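Local coordinates for protein glutathione S-transferase (Sphingobium chungbukense, PDB 6M1T) that binds glutathione and, as a bacterial beta-class glutathione S-transferase, probably conjugates it to electrophilic compounds in detoxification, at residues V160-P165 with I170-Y175; A13-L18 with L195-L200; I95-F100 with H145-E150; I69-A74 with A81-D86. All blocks are in the same frame, centred on the assembly; numbering follows the deposited sequence. Where two conformers were deposited one is given.

Interaction 2 spans almost the whole chain, joining helix 12-21 of the thioredoxin-like N-terminal domain to helix 189-198 near the C-terminus. The other three fall between its segments in the order 4, 3, 1. Interaction 4 folds the linker between the two domains back on helix 66-75. Only about 11 Å from it, centre to centre, interaction 3 sits on the next helix, 89-108; Leu71 touches Ile95 and Leu98, and both contacts reach the second subunit. Interaction 1, centred about 26 Å from interaction 4, lies across the chain's centre from it and lines a cysteine pocket. Val160 meets helix 12-21, and Pro14 meets helix 66-75, so packing runs continuously from interaction 1 through 2 to 4.

Interaction 1 of 4, residues V160-P165 with I170-Y175; sequences VMLGWP and IDMSAY. With CYS (cysteine), chain D.
Pro165 and Ile170 bring the two segments together, their CA atoms 5.0 Å apart where the chain turns back after helix 153-162. A single backbone bond closes the turn, Ile170 N to Pro165 O at 3.1 Å, with the donor standing 42° above the carbonyl plane. From there 170-175 runs through a short 3-10 segment, 172-174, and reaches Tyr175 at the N-cap of helix 176-186.

The side chains pack as a small apolar group round the proline ring. Ile170 reaches it with its CG2 branch, 3.7 Å from Pro165 CB, while Met172 passes obliquely and lays its sulfur on the same side chain, SD to Pro165 CB being 3.7 Å. The methionine chain is bent at both chi2 (-69°) and chi3 (-73°), which folds the CE methyl toward Leu162. CE lies 4.2 Å from Leu162 CD2 and 3.9 Å from the SG of a bound cysteine, whose CB in turn rests 3.7 Å from Leu162 O. Leu162 and Met172 thus form one wall of the cysteine pocket, which Leu178, Gly179 and Cys182 of helix 176-186 complete.

Leu162 also packs on helices 89-108 and 119-139, Ile170 meets Val129 of the latter, and Val160 faces helix 12-21 of the thioredoxin-like domain.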
loop_
_atom_site.group_PDB
_atom_site.type_symbol
_atom_site.label_atom_id
_atom_site.label_comp_id
_atom_site.label_asym_id
_atom_site.label_seq_id
_atom_site.Cartn_x
_atom_site.Cartn_y
_atom_site.Cartn_z
ATOM N N VAL A 160 -14.076 -1.500 7.089
ATOM C CA VAL A 160 -13.409 -2.088 8.282
ATOM C C VAL A 160 -12.677 -0.998 9.072
ATOM O O VAL A 160 -12.877 -0.899 10.285
ATOM C CB VAL A 160 -12.508 -3.281 7.929
ATOM C CG1 VAL A 160 -11.641 -3.675 9.117
ATOM C CG2 VAL A 160 -13.340 -4.436 7.438
ATOM N N MET A 161 -11.863 -0.179 8.429
ATOM C CA MET A 161 -11.108 0.905 9.088
ATOM C C MET A 161 -12.040 2.010 9.629
ATOM O O MET A 161 -11.672 2.609 10.609
ATOM C CB MET A 161 -10.081 1.474 8.097
ATOM C CG MET A 161 -9.092 0.400 7.637
ATOM S SD MET A 161 -7.713 1.188 6.710
ATOM C CE MET A 161 -7.527 0.060 5.346
ATOM N N LEU A 162 -13.228 2.233 9.050
ATOM C CA LEU A 162 -14.212 3.234 9.584
ATOM C C LEU A 162 -14.824 2.727 10.884
ATOM O O LEU A 162 -15.290 3.546 11.678
ATOM C CB LEU A 162 -15.268 3.531 8.513
ATOM C CG LEU A 162 -14.757 4.284 7.295
ATOM C CD1 LEU A 162 -15.909 4.556 6.335
ATOM C CD2 LEU A 162 -14.078 5.565 7.655
ATOM N N GLY A 163 -14.684 1.432 11.182
ATOM C CA GLY A 163 -14.967 0.906 12.529
ATOM C C GLY A 163 -13.946 1.255 13.599
ATOM O O GLY A 163 -14.258 0.965 14.774
ATOM N N TRP A 164 -12.770 1.824 13.267
ATOM C CA TRP A 164 -11.678 2.061 14.250
ATOM C C TRP A 164 -11.771 3.386 15.014
ATOM O O TRP A 164 -11.485 3.397 16.202
ATOM C CB TRP A 164 -10.313 1.955 13.571
ATOM C CG TRP A 164 -10.022 0.568 13.109
ATOM C CD1 TRP A 164 -10.676 -0.591 13.391
ATOM C CD2 TRP A 164 -8.930 0.219 12.247
ATOM N NE1 TRP A 164 -10.051 -1.650 12.774
ATOM C CE2 TRP A 164 -8.996 -1.170 12.035
ATOM C CE3 TRP A 164 -7.954 0.981 11.624
ATOM C CZ2 TRP A 164 -8.076 -1.835 11.223
ATOM C CZ3 TRP A 164 -7.067 0.338 10.791
ATOM C CH2 TRP A 164 -7.122 -1.050 10.609
ATOM N N PRO A 165 -12.114 4.520 14.390
ATOM C CA PRO A 165 -12.118 5.804 15.105
ATOM C C PRO A 165 -12.923 5.748 16.414
ATOM O O PRO A 165 -12.483 6.351 17.390
ATOM C CB PRO A 165 -12.747 6.759 14.089
ATOM C CG PRO A 165 -12.421 6.161 12.757
ATOM C CD PRO A 165 -12.446 4.666 12.974
ATOM N N ILE A 170 -12.734 9.207 18.673
ATOM C CA ILE A 170 -13.099 10.089 17.535
ATOM C C ILE A 170 -14.596 9.916 17.285
ATOM O O ILE A 170 -15.044 8.776 17.091
ATOM C CB ILE A 170 -12.244 9.754 16.292
ATOM C CG1 ILE A 170 -10.777 10.122 16.515
ATOM C CG2 ILE A 170 -12.797 10.384 15.026
ATOM C CD1 ILE A 170 -9.852 9.753 15.354
ATOM N N ASP A 171 -15.354 11.009 17.287
ATOM C CA ASP A 171 -16.829 10.964 17.135
ATOM C C ASP A 171 -17.167 10.944 15.647
ATOM O O ASP A 171 -16.922 11.956 14.976
ATOM C CB ASP A 171 -17.479 12.163 17.840
ATOM C CG ASP A 171 -18.953 12.323 17.514
ATOM O OD1 ASP A 171 -19.426 11.657 16.567
ATOM O OD2 ASP A 171 -19.621 13.109 18.216
ATOM N N MET A 172 -17.766 9.863 15.150
ATOM C CA MET A 172 -18.032 9.708 13.698
ATOM C C MET A 172 -19.294 10.492 13.277
ATOM O O MET A 172 -19.558 10.546 12.053
ATOM C CB MET A 172 -18.142 8.231 13.305
ATOM C CG MET A 172 -16.828 7.468 13.453
ATOM S SD MET A 172 -15.655 8.040 12.222
ATOM C CE MET A 172 -16.361 7.311 10.754
ATOM N N SER A 173 -19.967 11.196 14.201
ATOM C CA SER A 173 -21.077 12.147 13.870
ATOM C C SER A 173 -20.618 13.256 12.904
ATOM O O SER A 173 -21.418 13.658 12.018
ATOM C CB SER A 173 -21.702 12.748 15.117
ATOM O OG SER A 173 -22.641 11.841 15.655
ATOM N N ALA A 174 -19.386 13.751 13.029
ATOM C CA ALA A 174 -18.849 14.800 12.132
ATOM C C ALA A 174 -18.832 14.358 10.661
ATOM O O ALA A 174 -18.637 15.232 9.807
ATOM C CB ALA A 174 -17.477 15.226 12.593
ATOM N N TYR A 175 -18.997 13.069 10.332
ATOM C CA TYR A 175 -18.780 12.546 8.953
ATOM C C TYR A 175 -20.030 11.803 8.494
ATOM O O TYR A 175 -20.017 10.585 8.340
ATOM C CB TYR A 175 -17.492 11.704 8.926
ATOM C CG TYR A 175 -16.343 12.359 9.657
ATOM C CD1 TYR A 175 -15.693 13.455 9.105
ATOM C CD2 TYR A 175 -15.945 11.938 10.917
ATOM C CE1 TYR A 175 -14.644 14.085 9.759
ATOM C CE2 TYR A 175 -14.917 12.578 11.598
ATOM C CZ TYR A 175 -14.275 13.663 11.024
ATOM O OH TYR A 175 -13.236 14.308 11.648
HETATM N N CYS D . -20.017 3.535 13.237
HETATM C CA CYS D . -20.113 4.237 11.919
HETATM C C CYS D . -21.475 3.948 11.270
HETATM O O CYS D . -21.909 2.769 11.328
HETATM C CB CYS D . -18.949 3.826 11.022
HETATM S SG CYS D . -18.881 4.665 9.410
#

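Interaction 2 of 4, residues A13-L18 with L195-L200; sequences APHIAL and LKAEGL
His15 on helix 12-21 and Glu198 in the last turn of helix 189-198 meet in a histidine-carboxylate hydrogen bond that joins the thioredoxin-like N-terminal domain to the C-terminal end of the chain. The two side chains come from opposite directions. The bond, from ND1 of His15 to OE2 of Glu198, is short at 2.7 Å and nearly straight, 173° at the hydrogen. The acceptor lies in the imidazole plane, and the carboxylate is turned only 22° from that plane, using the anti side of OE2. With chi1 at -167°, the histidine ring extends off its helix toward the glutamate, whose CG packs at the ring edge, 3.4 Å from His15 ND1.

This is the tight, buried half, and its polar atoms have further partners. OE1 of Glu198 is hydrogen-bonded to Gly8 N, so the carboxylate is held through both oxygens and bridges the helix to the loop before helix 12-21. NE2 of His15 pairs with Arg19 NH2; as an arginine can only donate, the imidazole is probably neutral, with its proton on ND1.

The other half is looser and faces solvent. Ala197, exposed, offers nothing but its methyl, and just beyond, the helix ends in a Schellman motif at Gly199, whose positive phi turns the chain away toward exposed Leu200. On this solvent side the nearest approach is Ala197 CB to His15 CE1, 3.9 Å, again at the ring edge.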
loop_
_atom_site.group_PDB
_atom_site.type_symbol
_atom_site.label_atom_id
_atom_site.label_comp_id
_atom_site.label_asym_id
_atom_site.label_seq_id
_atom_site.Cartn_x
_atom_site.Cartn_y
_atom_site.Cartn_z
ATOM N N ALA A 13 -11.408 -7.476 6.698
ATOM C CA ALA A 13 -11.707 -7.106 5.305
ATOM C C ALA A 13 -11.742 -8.348 4.410
ATOM O O ALA A 13 -12.790 -8.638 3.792
ATOM C CB ALA A 13 -10.765 -6.045 4.789
ATOM N N PRO A 14 -10.663 -9.160 4.354
ATOM C CA PRO A 14 -10.716 -10.395 3.590
ATOM C C PRO A 14 -11.743 -11.393 4.157
ATOM O O PRO A 14 -12.297 -12.179 3.359
ATOM C CB PRO A 14 -9.263 -10.917 3.563
ATOM C CG PRO A 14 -8.602 -10.177 4.672
ATOM C CD PRO A 14 -9.311 -8.839 4.820
ATOM N N HIS A 15 -11.993 -11.375 5.468
ATOM C CA HIS A 15 -13.085 -12.202 6.073
ATOM C C HIS A 15 -14.411 -11.874 5.364
ATOM O O HIS A 15 -15.105 -12.813 4.883
ATOM C CB HIS A 15 -13.159 -11.963 7.591
ATOM C CG HIS A 15 -13.990 -12.953 8.338
ATOM N ND1 HIS A 15 -14.079 -12.947 9.723
ATOM C CD2 HIS A 15 -14.704 -14.012 7.917
ATOM C CE1 HIS A 15 -14.905 -13.919 10.112
ATOM N NE2 HIS A 15 -15.261 -14.619 9.022
ATOM N N ILE A 16 -14.784 -10.609 5.326
ATOM C CA ILE A 16 -16.034 -10.161 4.632
ATOM C C ILE A 16 -15.987 -10.575 3.142
ATOM O O ILE A 16 -16.979 -11.088 2.628
ATOM C CB ILE A 16 -16.248 -8.658 4.827
ATOM C CG1 ILE A 16 -16.595 -8.361 6.280
ATOM C CG2 ILE A 16 -17.301 -8.134 3.850
ATOM C CD1 ILE A 16 -16.450 -6.928 6.709
ATOM N N ALA A 17 -14.869 -10.356 2.457
ATOM C CA ALA A 17 -14.703 -10.624 1.008
ATOM C C ALA A 17 -14.947 -12.105 0.688
ATOM O O ALA A 17 -15.580 -12.410 -0.335
ATOM C CB ALA A 17 -13.326 -10.150 0.536
ATOM N N LEU A 18 -14.381 -13.020 1.465
ATOM C CA LEU A 18 -14.602 -14.467 1.268
ATOM C C LEU A 18 -16.092 -14.799 1.445
ATOM O O LEU A 18 -16.565 -15.700 0.705
ATOM C CB LEU A 18 -13.725 -15.256 2.247
ATOM C CG LEU A 18 -12.241 -15.225 1.897
ATOM C CD1 LEU A 18 -11.406 -15.634 3.089
ATOM C CD2 LEU A 18 -11.947 -16.108 0.708
ATOM N N LEU A 195 -19.127 -10.022 11.147
ATOM C CA LEU A 195 -19.135 -9.276 12.435
ATOM C C LEU A 195 -19.500 -10.278 13.534
ATOM O O LEU A 195 -18.845 -10.293 14.572
ATOM C CB LEU A 195 -20.148 -8.118 12.366
ATOM C CG LEU A 195 -19.690 -6.691 12.055
ATOM C CD1 LEU A 195 -18.291 -6.562 11.470
ATOM C CD2 LEU A 195 -20.700 -6.011 11.142
ATOM N N LYS A 196 -20.501 -11.139 13.302
ATOM C CA LYS A 196 -20.978 -12.119 14.303
ATOM C C LYS A 196 -19.902 -13.185 14.518
ATOM O O LYS A 196 -19.576 -13.453 15.695
ATOM C CB LYS A 196 -22.340 -12.719 13.896
ATOM C CG LYS A 196 -23.012 -13.561 14.978
ATOM C CD LYS A 196 -24.493 -13.826 14.768
ATOM C CE LYS A 196 -25.132 -14.653 15.873
ATOM N NZ LYS A 196 -26.340 -15.383 15.391
ATOM N N ALA A 197 -19.340 -13.781 13.455
ATOM C CA ALA A 197 -18.296 -14.829 13.579
ATOM C C ALA A 197 -17.069 -14.329 14.369
ATOM O O ALA A 197 -16.398 -15.177 14.992
ATOM C CB ALA A 197 -17.888 -15.346 12.209
ATOM N N GLU A 198 -16.748 -13.037 14.322
ATOM C CA GLU A 198 -15.554 -12.466 15.005
ATOM C C GLU A 198 -15.922 -11.968 16.416
ATOM O O GLU A 198 -14.974 -11.704 17.211
ATOM C CB GLU A 198 -14.930 -11.329 14.208
ATOM C CG GLU A 198 -14.243 -11.819 12.941
ATOM C CD GLU A 198 -13.237 -10.848 12.336
ATOM O OE1 GLU A 198 -12.944 -9.821 12.976
ATOM O OE2 GLU A 198 -12.734 -11.134 11.216
ATOM N N GLY A 199 -17.224 -11.969 16.736
ATOM C CA GLY A 199 -17.743 -11.603 18.074
ATOM C C GLY A 199 -17.857 -10.105 18.215
ATOM O O GLY A 199 -17.683 -9.606 19.321
ATOM N N LEU A 200 -18.105 -9.384 17.132
ATOM C CA LEU A 200 -18.028 -7.900 17.150
ATOM C C LEU A 200 -19.434 -7.297 17.329
ATOM O O LEU A 200 -19.498 -6.094 17.555
ATOM C CB LEU A 200 -17.372 -7.396 15.866
ATOM C CG LEU A 200 -15.968 -7.940 15.590
ATOM C CD1 LEU A 200 -15.479 -7.425 14.253
ATOM C CD2 LEU A 200 -14.993 -7.599 16.709
#

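Interaction 3 of 4, residues I95-F100 with H145-E150; sequences ISRLSF and HYAGSE
Arg97 crosses Tyr146 at about a right angle, laying its aliphatic stem over one face of the phenol ring. CG stands 4.2 Å from the centroid of the Tyr146 ring and 26° off its normal, a CH-pi contact, while the next methylene moves outward to the phenol end, with Arg97 CD 3.5 Å from Tyr146 CZ. Tyr146 reaches the helix because its ring extends anti to the backbone N (chi1 -174°), sending the hydroxyl inward from the loop that follows helix 119-139.

The guanidinium does not stack on the phenol; the two planes are 61° apart. Bends at chi2 and chi3 curl the arginine back along its own helix, where NH1 donates to Ser96 OG at 3.1 Å, nearly in the guanidinium plane, and CB of Phe100 covers one face of the group. Ser96 OG is also hydrogen-bonded to Thr64 O of the second subunit, so the serine that holds the arginine belongs to the dimer interface. Phe100 likewise crosses Tyr146 at about a right angle, and Phe100 CD2 comes to 3.3 Å of Tyr146 OH. Ala147 adds its methyl, 4.3 Å from Arg97 CG.

Around this, Tyr146 packs on Leu136 and Leu158, and its backbone N is hydrogen-bonded to Asp155 OD1. The contact therefore fastens a loop of the helical domain to helix 89-108 largely by van der Waals and CH-pi contact, and at a polar cost: the buried Tyr146 OH, although 3.6 Å from Arg97 NH2, has no hydrogen-bond partner in the model.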
loop_
_atom_site.group_PDB
_atom_site.type_symbol
_atom_site.label_atom_id
_atom_site.label_comp_id
_atom_site.label_asym_id
_atom_site.label_seq_id
_atom_site.Cartn_x
_atom_site.Cartn_y
_atom_site.Cartn_z
ATOM N N ILE A 95 -6.735 -0.586 -7.353
ATOM C CA ILE A 95 -5.412 -0.840 -6.714
ATOM C C ILE A 95 -4.930 0.443 -6.009
ATOM O O ILE A 95 -4.322 0.368 -4.871
ATOM C CB ILE A 95 -4.449 -1.376 -7.774
ATOM C CG1 ILE A 95 -4.929 -2.721 -8.320
ATOM C CG2 ILE A 95 -3.026 -1.476 -7.242
ATOM C CD1 ILE A 95 -4.143 -3.193 -9.523
ATOM N N SER A 96 -5.165 1.596 -6.629
ATOM C CA SER A 96 -4.863 2.943 -6.082
ATOM C C SER A 96 -5.575 3.102 -4.745
ATOM O O SER A 96 -4.923 3.440 -3.705
ATOM C CB SER A 96 -5.262 4.048 -7.058
ATOM O OG SER A 96 -4.961 5.328 -6.540
ATOM N N ARG A 97 -6.880 2.831 -4.730
ATOM C CA ARG A 97 -7.645 2.991 -3.480
ATOM C C ARG A 97 -7.104 1.988 -2.437
ATOM O O ARG A 97 -7.031 2.374 -1.264
ATOM C CB ARG A 97 -9.159 2.906 -3.732
ATOM C CG ARG A 97 -9.800 4.147 -4.370
ATOM C CD ARG A 97 -9.427 5.516 -3.797
ATOM N NE ARG A 97 -8.134 5.965 -4.325
ATOM C CZ ARG A 97 -7.317 6.894 -3.795
ATOM N NH1 ARG A 97 -6.178 7.133 -4.401
ATOM N NH2 ARG A 97 -7.619 7.589 -2.710
ATOM N N LEU A 98 -6.802 0.745 -2.817
ATOM C CA LEU A 98 -6.311 -0.245 -1.809
ATOM C C LEU A 98 -4.955 0.221 -1.259
ATOM O O LEU A 98 -4.736 0.042 -0.021
ATOM C CB LEU A 98 -6.241 -1.644 -2.418
ATOM C CG LEU A 98 -7.585 -2.222 -2.915
ATOM C CD1 LEU A 98 -7.341 -3.557 -3.568
ATOM C CD2 LEU A 98 -8.601 -2.324 -1.763
ATOM N N SER A 99 -4.078 0.779 -2.109
ATOM C CA SER A 99 -2.723 1.261 -1.694
ATOM C C SER A 99 -2.904 2.466 -0.766
ATOM O O SER A 99 -2.214 2.539 0.270
ATOM C CB SER A 99 -1.733 1.528 -2.875
ATOM O OG SER A 99 -0.797 2.330 -2.139
ATOM N N PHE A 100 -3.854 3.366 -1.046
ATOM C CA PHE A 100 -4.103 4.519 -0.170
ATOM C C PHE A 100 -4.595 4.041 1.212
ATOM O O PHE A 100 -4.147 4.566 2.273
ATOM C CB PHE A 100 -5.137 5.471 -0.775
ATOM C CG PHE A 100 -5.558 6.516 0.193
ATOM C CD1 PHE A 100 -4.827 7.679 0.357
ATOM C CD2 PHE A 100 -6.727 6.351 0.915
ATOM C CE1 PHE A 100 -5.241 8.663 1.251
ATOM C CE2 PHE A 100 -7.128 7.318 1.821
ATOM C CZ PHE A 100 -6.402 8.483 1.978
ATOM N N HIS A 145 -20.205 4.301 -3.980
ATOM C CA HIS A 145 -19.074 3.345 -3.854
ATOM C C HIS A 145 -17.732 4.091 -3.897
ATOM O O HIS A 145 -17.586 5.078 -4.662
ATOM C CB HIS A 145 -19.165 2.303 -4.971
ATOM C CG HIS A 145 -20.536 1.753 -5.172
ATOM N ND1 HIS A 145 -21.071 0.775 -4.352
ATOM C CD2 HIS A 145 -21.478 2.025 -6.101
ATOM C CE1 HIS A 145 -22.282 0.469 -4.770
ATOM N NE2 HIS A 145 -22.554 1.222 -5.839
ATOM N N TYR A 146 -16.751 3.589 -3.147
ATOM C CA TYR A 146 -15.423 4.223 -2.985
ATOM C C TYR A 146 -14.611 4.105 -4.287
ATOM O O TYR A 146 -13.874 5.045 -4.579
ATOM C CB TYR A 146 -14.739 3.612 -1.754
ATOM C CG TYR A 146 -13.437 4.263 -1.377
ATOM C CD1 TYR A 146 -13.337 5.642 -1.219
ATOM C CD2 TYR A 146 -12.321 3.490 -1.133
ATOM C CE1 TYR A 146 -12.124 6.248 -0.925
ATOM C CE2 TYR A 146 -11.116 4.074 -0.788
ATOM C CZ TYR A 146 -11.011 5.450 -0.687
ATOM O OH TYR A 146 -9.808 5.988 -0.334
ATOM N N ALA A 147 -14.723 3.000 -5.037
ATOM C CA ALA A 147 -13.996 2.742 -6.313
ATOM C C ALA A 147 -14.960 2.288 -7.430
ATOM O O ALA A 147 -15.643 1.224 -7.284
ATOM C CB ALA A 147 -12.902 1.714 -6.095
ATOM N N GLY A 148 -15.007 3.049 -8.530
ATOM C CA GLY A 148 -15.781 2.697 -9.734
ATOM C C GLY A 148 -17.276 2.630 -9.460
ATOM O O GLY A 148 -17.784 3.386 -8.594
ATOM N N SER A 149 -17.957 1.718 -10.154
ATOM C CA SER A 149 -19.428 1.720 -10.342
ATOM C C SER A 149 -20.151 0.927 -9.239
ATOM O O SER A 149 -21.320 1.253 -8.962
ATOM C CB SER A 149 -19.755 1.195 -11.713
ATOM O OG SER A 149 -20.939 1.796 -12.200
ATOM N N GLU A 150 -19.515 -0.077 -8.618
ATOM C CA GLU A 150 -20.267 -1.025 -7.762
ATOM C C GLU A 150 -19.448 -1.483 -6.553
ATOM O O GLU A 150 -18.257 -1.125 -6.438
ATOM C CB GLU A 150 -20.710 -2.227 -8.587
ATOM C CG GLU A 150 -19.610 -2.840 -9.425
ATOM C CD GLU A 150 -20.146 -4.059 -10.151
ATOM O OE1 GLU A 150 -19.659 -4.349 -11.240
ATOM O OE2 GLU A 150 -21.071 -4.704 -9.614
#

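Interaction 4 of 4, residues I69-A74 with A81-D86; sequences ILLYIA and ALAPRD
Ala74, in the last turn of helix 66-75, sets its methyl against two residues of the returning chain: its CB is 3.6 Å from Ala83 CB and 3.8 Å from Leu82 CB. The backbones come close here, the CA atoms of Ala74 and Leu82 lying 5.1 Å apart.

Leu71, one turn earlier on the helix, adds a further apolar group, touching Ala83 CB with its CD1 methyl at 3.6 Å. Its conformation is unusual. Both chi1 (-110°) and chi2 (-17°) lie far from staggered values, a shape apparently strained, if the modelled rotamer is right, in which CD1 reaches the loop. Leu71 also packs on Leu94 and, through CD2, on Leu98 of helix 89-108, and on Tyr92 of the second subunit. Leu82 adopts an ordinary form instead. Its CG is anti to the carbonyl carbon (chi1 -74°), and beyond CB the side chain leads away from Ala74; Leu82 also packs on Val153, Phe151 and Thr21.

Polar groups meet here through a water, which donates to Ala74 O at 2.6 Å and accepts from Leu82 N at 2.9 Å. It thus gives a carbonyl near the helix end and an amide of the loop a common partner. Leu82 is further tied by backbone hydrogen bonding to Val153, at the start of helix 153-162.

In the glutathione S-transferase fold this is the interdomain linker: the chain leaves the last helix of the thioredoxin-like domain, doubles back over it through 81-86, and enters helix 89-108, the first of the all-helical domain.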
loop_
_atom_site.group_PDB
_atom_site.type_symbol
_atom_site.label_atom_id
_atom_site.label_comp_id
_atom_site.label_asym_id
_atom_site.label_seq_id
_atom_site.Cartn_x
_atom_site.Cartn_y
_atom_site.Cartn_z
ATOM N N ILE A 69 -4.320 -9.829 -1.086
ATOM C CA ILE A 69 -5.283 -10.849 -0.602
ATOM C C ILE A 69 -6.654 -10.515 -1.150
ATOM O O ILE A 69 -7.294 -11.413 -1.656
ATOM C CB ILE A 69 -5.258 -10.944 0.939
ATOM C CG1 ILE A 69 -3.919 -11.541 1.371
ATOM C CG2 ILE A 69 -6.441 -11.757 1.452
ATOM C CD1 ILE A 69 -3.614 -11.471 2.845
ATOM N N LEU A 70 -7.054 -9.266 -1.023
ATOM C CA LEU A 70 -8.398 -8.800 -1.402
ATOM C C LEU A 70 -8.578 -8.966 -2.912
ATOM O O LEU A 70 -9.631 -9.499 -3.339
ATOM C CB LEU A 70 -8.569 -7.359 -0.937
ATOM C CG LEU A 70 -8.817 -7.188 0.581
ATOM C CD1 LEU A 70 -8.741 -5.720 0.937
ATOM C CD2 LEU A 70 -10.154 -7.795 0.989
ATOM N N LEU A 71 -7.590 -8.566 -3.701
ATOM C CA LEU A 71 -7.668 -8.776 -5.181
ATOM C C LEU A 71 -7.764 -10.266 -5.518
ATOM O O LEU A 71 -8.591 -10.614 -6.376
ATOM C CB LEU A 71 -6.453 -8.174 -5.886
ATOM C CG LEU A 71 -6.642 -6.929 -6.753
ATOM C CD1 LEU A 71 -8.077 -6.629 -7.166
ATOM C CD2 LEU A 71 -6.028 -5.730 -6.050
ATOM N N TYR A 72 -6.917 -11.110 -4.912
ATOM C CA TYR A 72 -6.936 -12.570 -5.088
ATOM C C TYR A 72 -8.371 -13.064 -4.881
ATOM O O TYR A 72 -8.923 -13.873 -5.705
ATOM C CB TYR A 72 -5.955 -13.283 -4.146
ATOM C CG TYR A 72 -6.003 -14.767 -4.334
ATOM C CD1 TYR A 72 -5.288 -15.386 -5.355
ATOM C CD2 TYR A 72 -6.854 -15.549 -3.572
ATOM C CE1 TYR A 72 -5.392 -16.750 -5.574
ATOM C CE2 TYR A 72 -6.975 -16.904 -3.783
ATOM C CZ TYR A 72 -6.221 -17.509 -4.766
ATOM O OH TYR A 72 -6.353 -18.844 -4.957
ATOM N N ILE A 73 -8.939 -12.728 -3.717
ATOM C CA ILE A 73 -10.283 -13.232 -3.318
ATOM C C ILE A 73 -11.320 -12.771 -4.363
ATOM O O ILE A 73 -12.102 -13.626 -4.789
ATOM C CB ILE A 73 -10.676 -12.749 -1.909
ATOM C CG1 ILE A 73 -9.804 -13.450 -0.858
ATOM C CG2 ILE A 73 -12.172 -12.932 -1.669
ATOM C CD1 ILE A 73 -9.719 -12.709 0.453
ATOM N N ALA A 74 -11.325 -11.488 -4.735
ATOM C CA ALA A 74 -12.273 -10.919 -5.745
ATOM C C ALA A 74 -12.167 -11.689 -7.060
ATOM O O ALA A 74 -13.230 -12.109 -7.614
ATOM C CB ALA A 74 -12.026 -9.450 -5.971
ATOM N N ALA A 81 -18.085 -9.408 -9.042
ATOM C CA ALA A 81 -17.628 -8.075 -9.514
ATOM C C ALA A 81 -17.119 -7.242 -8.328
ATOM O O ALA A 81 -17.528 -6.077 -8.168
ATOM C CB ALA A 81 -18.744 -7.371 -10.261
ATOM N N LEU A 82 -16.275 -7.848 -7.485
ATOM C CA LEU A 82 -15.750 -7.164 -6.275
ATOM C C LEU A 82 -14.451 -6.473 -6.671
ATOM O O LEU A 82 -13.868 -5.793 -5.819
ATOM C CB LEU A 82 -15.484 -8.175 -5.154
ATOM C CG LEU A 82 -16.707 -8.725 -4.442
ATOM C CD1 LEU A 82 -16.296 -9.835 -3.504
ATOM C CD2 LEU A 82 -17.474 -7.656 -3.696
ATOM N N ALA A 83 -13.958 -6.747 -7.890
ATOM C CA ALA A 83 -12.833 -6.007 -8.523
ATOM C C ALA A 83 -13.123 -5.910 -10.016
ATOM O O ALA A 83 -13.688 -6.847 -10.590
ATOM C CB ALA A 83 -11.532 -6.697 -8.292
ATOM N N PRO A 84 -12.783 -4.782 -10.661
ATOM C CA PRO A 84 -12.897 -4.667 -12.116
ATOM C C PRO A 84 -12.030 -5.663 -12.883
ATOM O O PRO A 84 -11.046 -6.149 -12.383
ATOM C CB PRO A 84 -12.419 -3.218 -12.373
ATOM C CG PRO A 84 -12.780 -2.474 -11.108
ATOM C CD PRO A 84 -12.441 -3.493 -10.032
ATOM N N ARG A 85 -12.358 -5.867 -14.153
ATOM C CA ARG A 85 -11.635 -6.810 -15.018
ATOM C C ARG A 85 -10.214 -6.294 -15.277
ATOM O O ARG A 85 -10.033 -5.086 -15.267
ATOM C CB ARG A 85 -12.436 -6.990 -16.311
ATOM C CG ARG A 85 -13.662 -7.875 -16.131
ATOM N N ASP A 86 -9.271 -7.216 -15.446
ATOM C CA ASP A 86 -7.912 -7.038 -16.037
ATOM C C ASP A 86 -7.999 -5.982 -17.153
ATOM O O ASP A 86 -8.941 -6.085 -17.971
ATOM C CB ASP A 86 -7.450 -8.422 -16.537
ATOM C CG ASP A 86 -6.143 -8.504 -17.328
ATOM O OD1 ASP A 86 -5.702 -7.483 -17.898
ATOM O OD2 ASP A 86 -5.564 -9.606 -17.375
HETATM O O HOH W 1 -14.990 -10.372 -8.295
#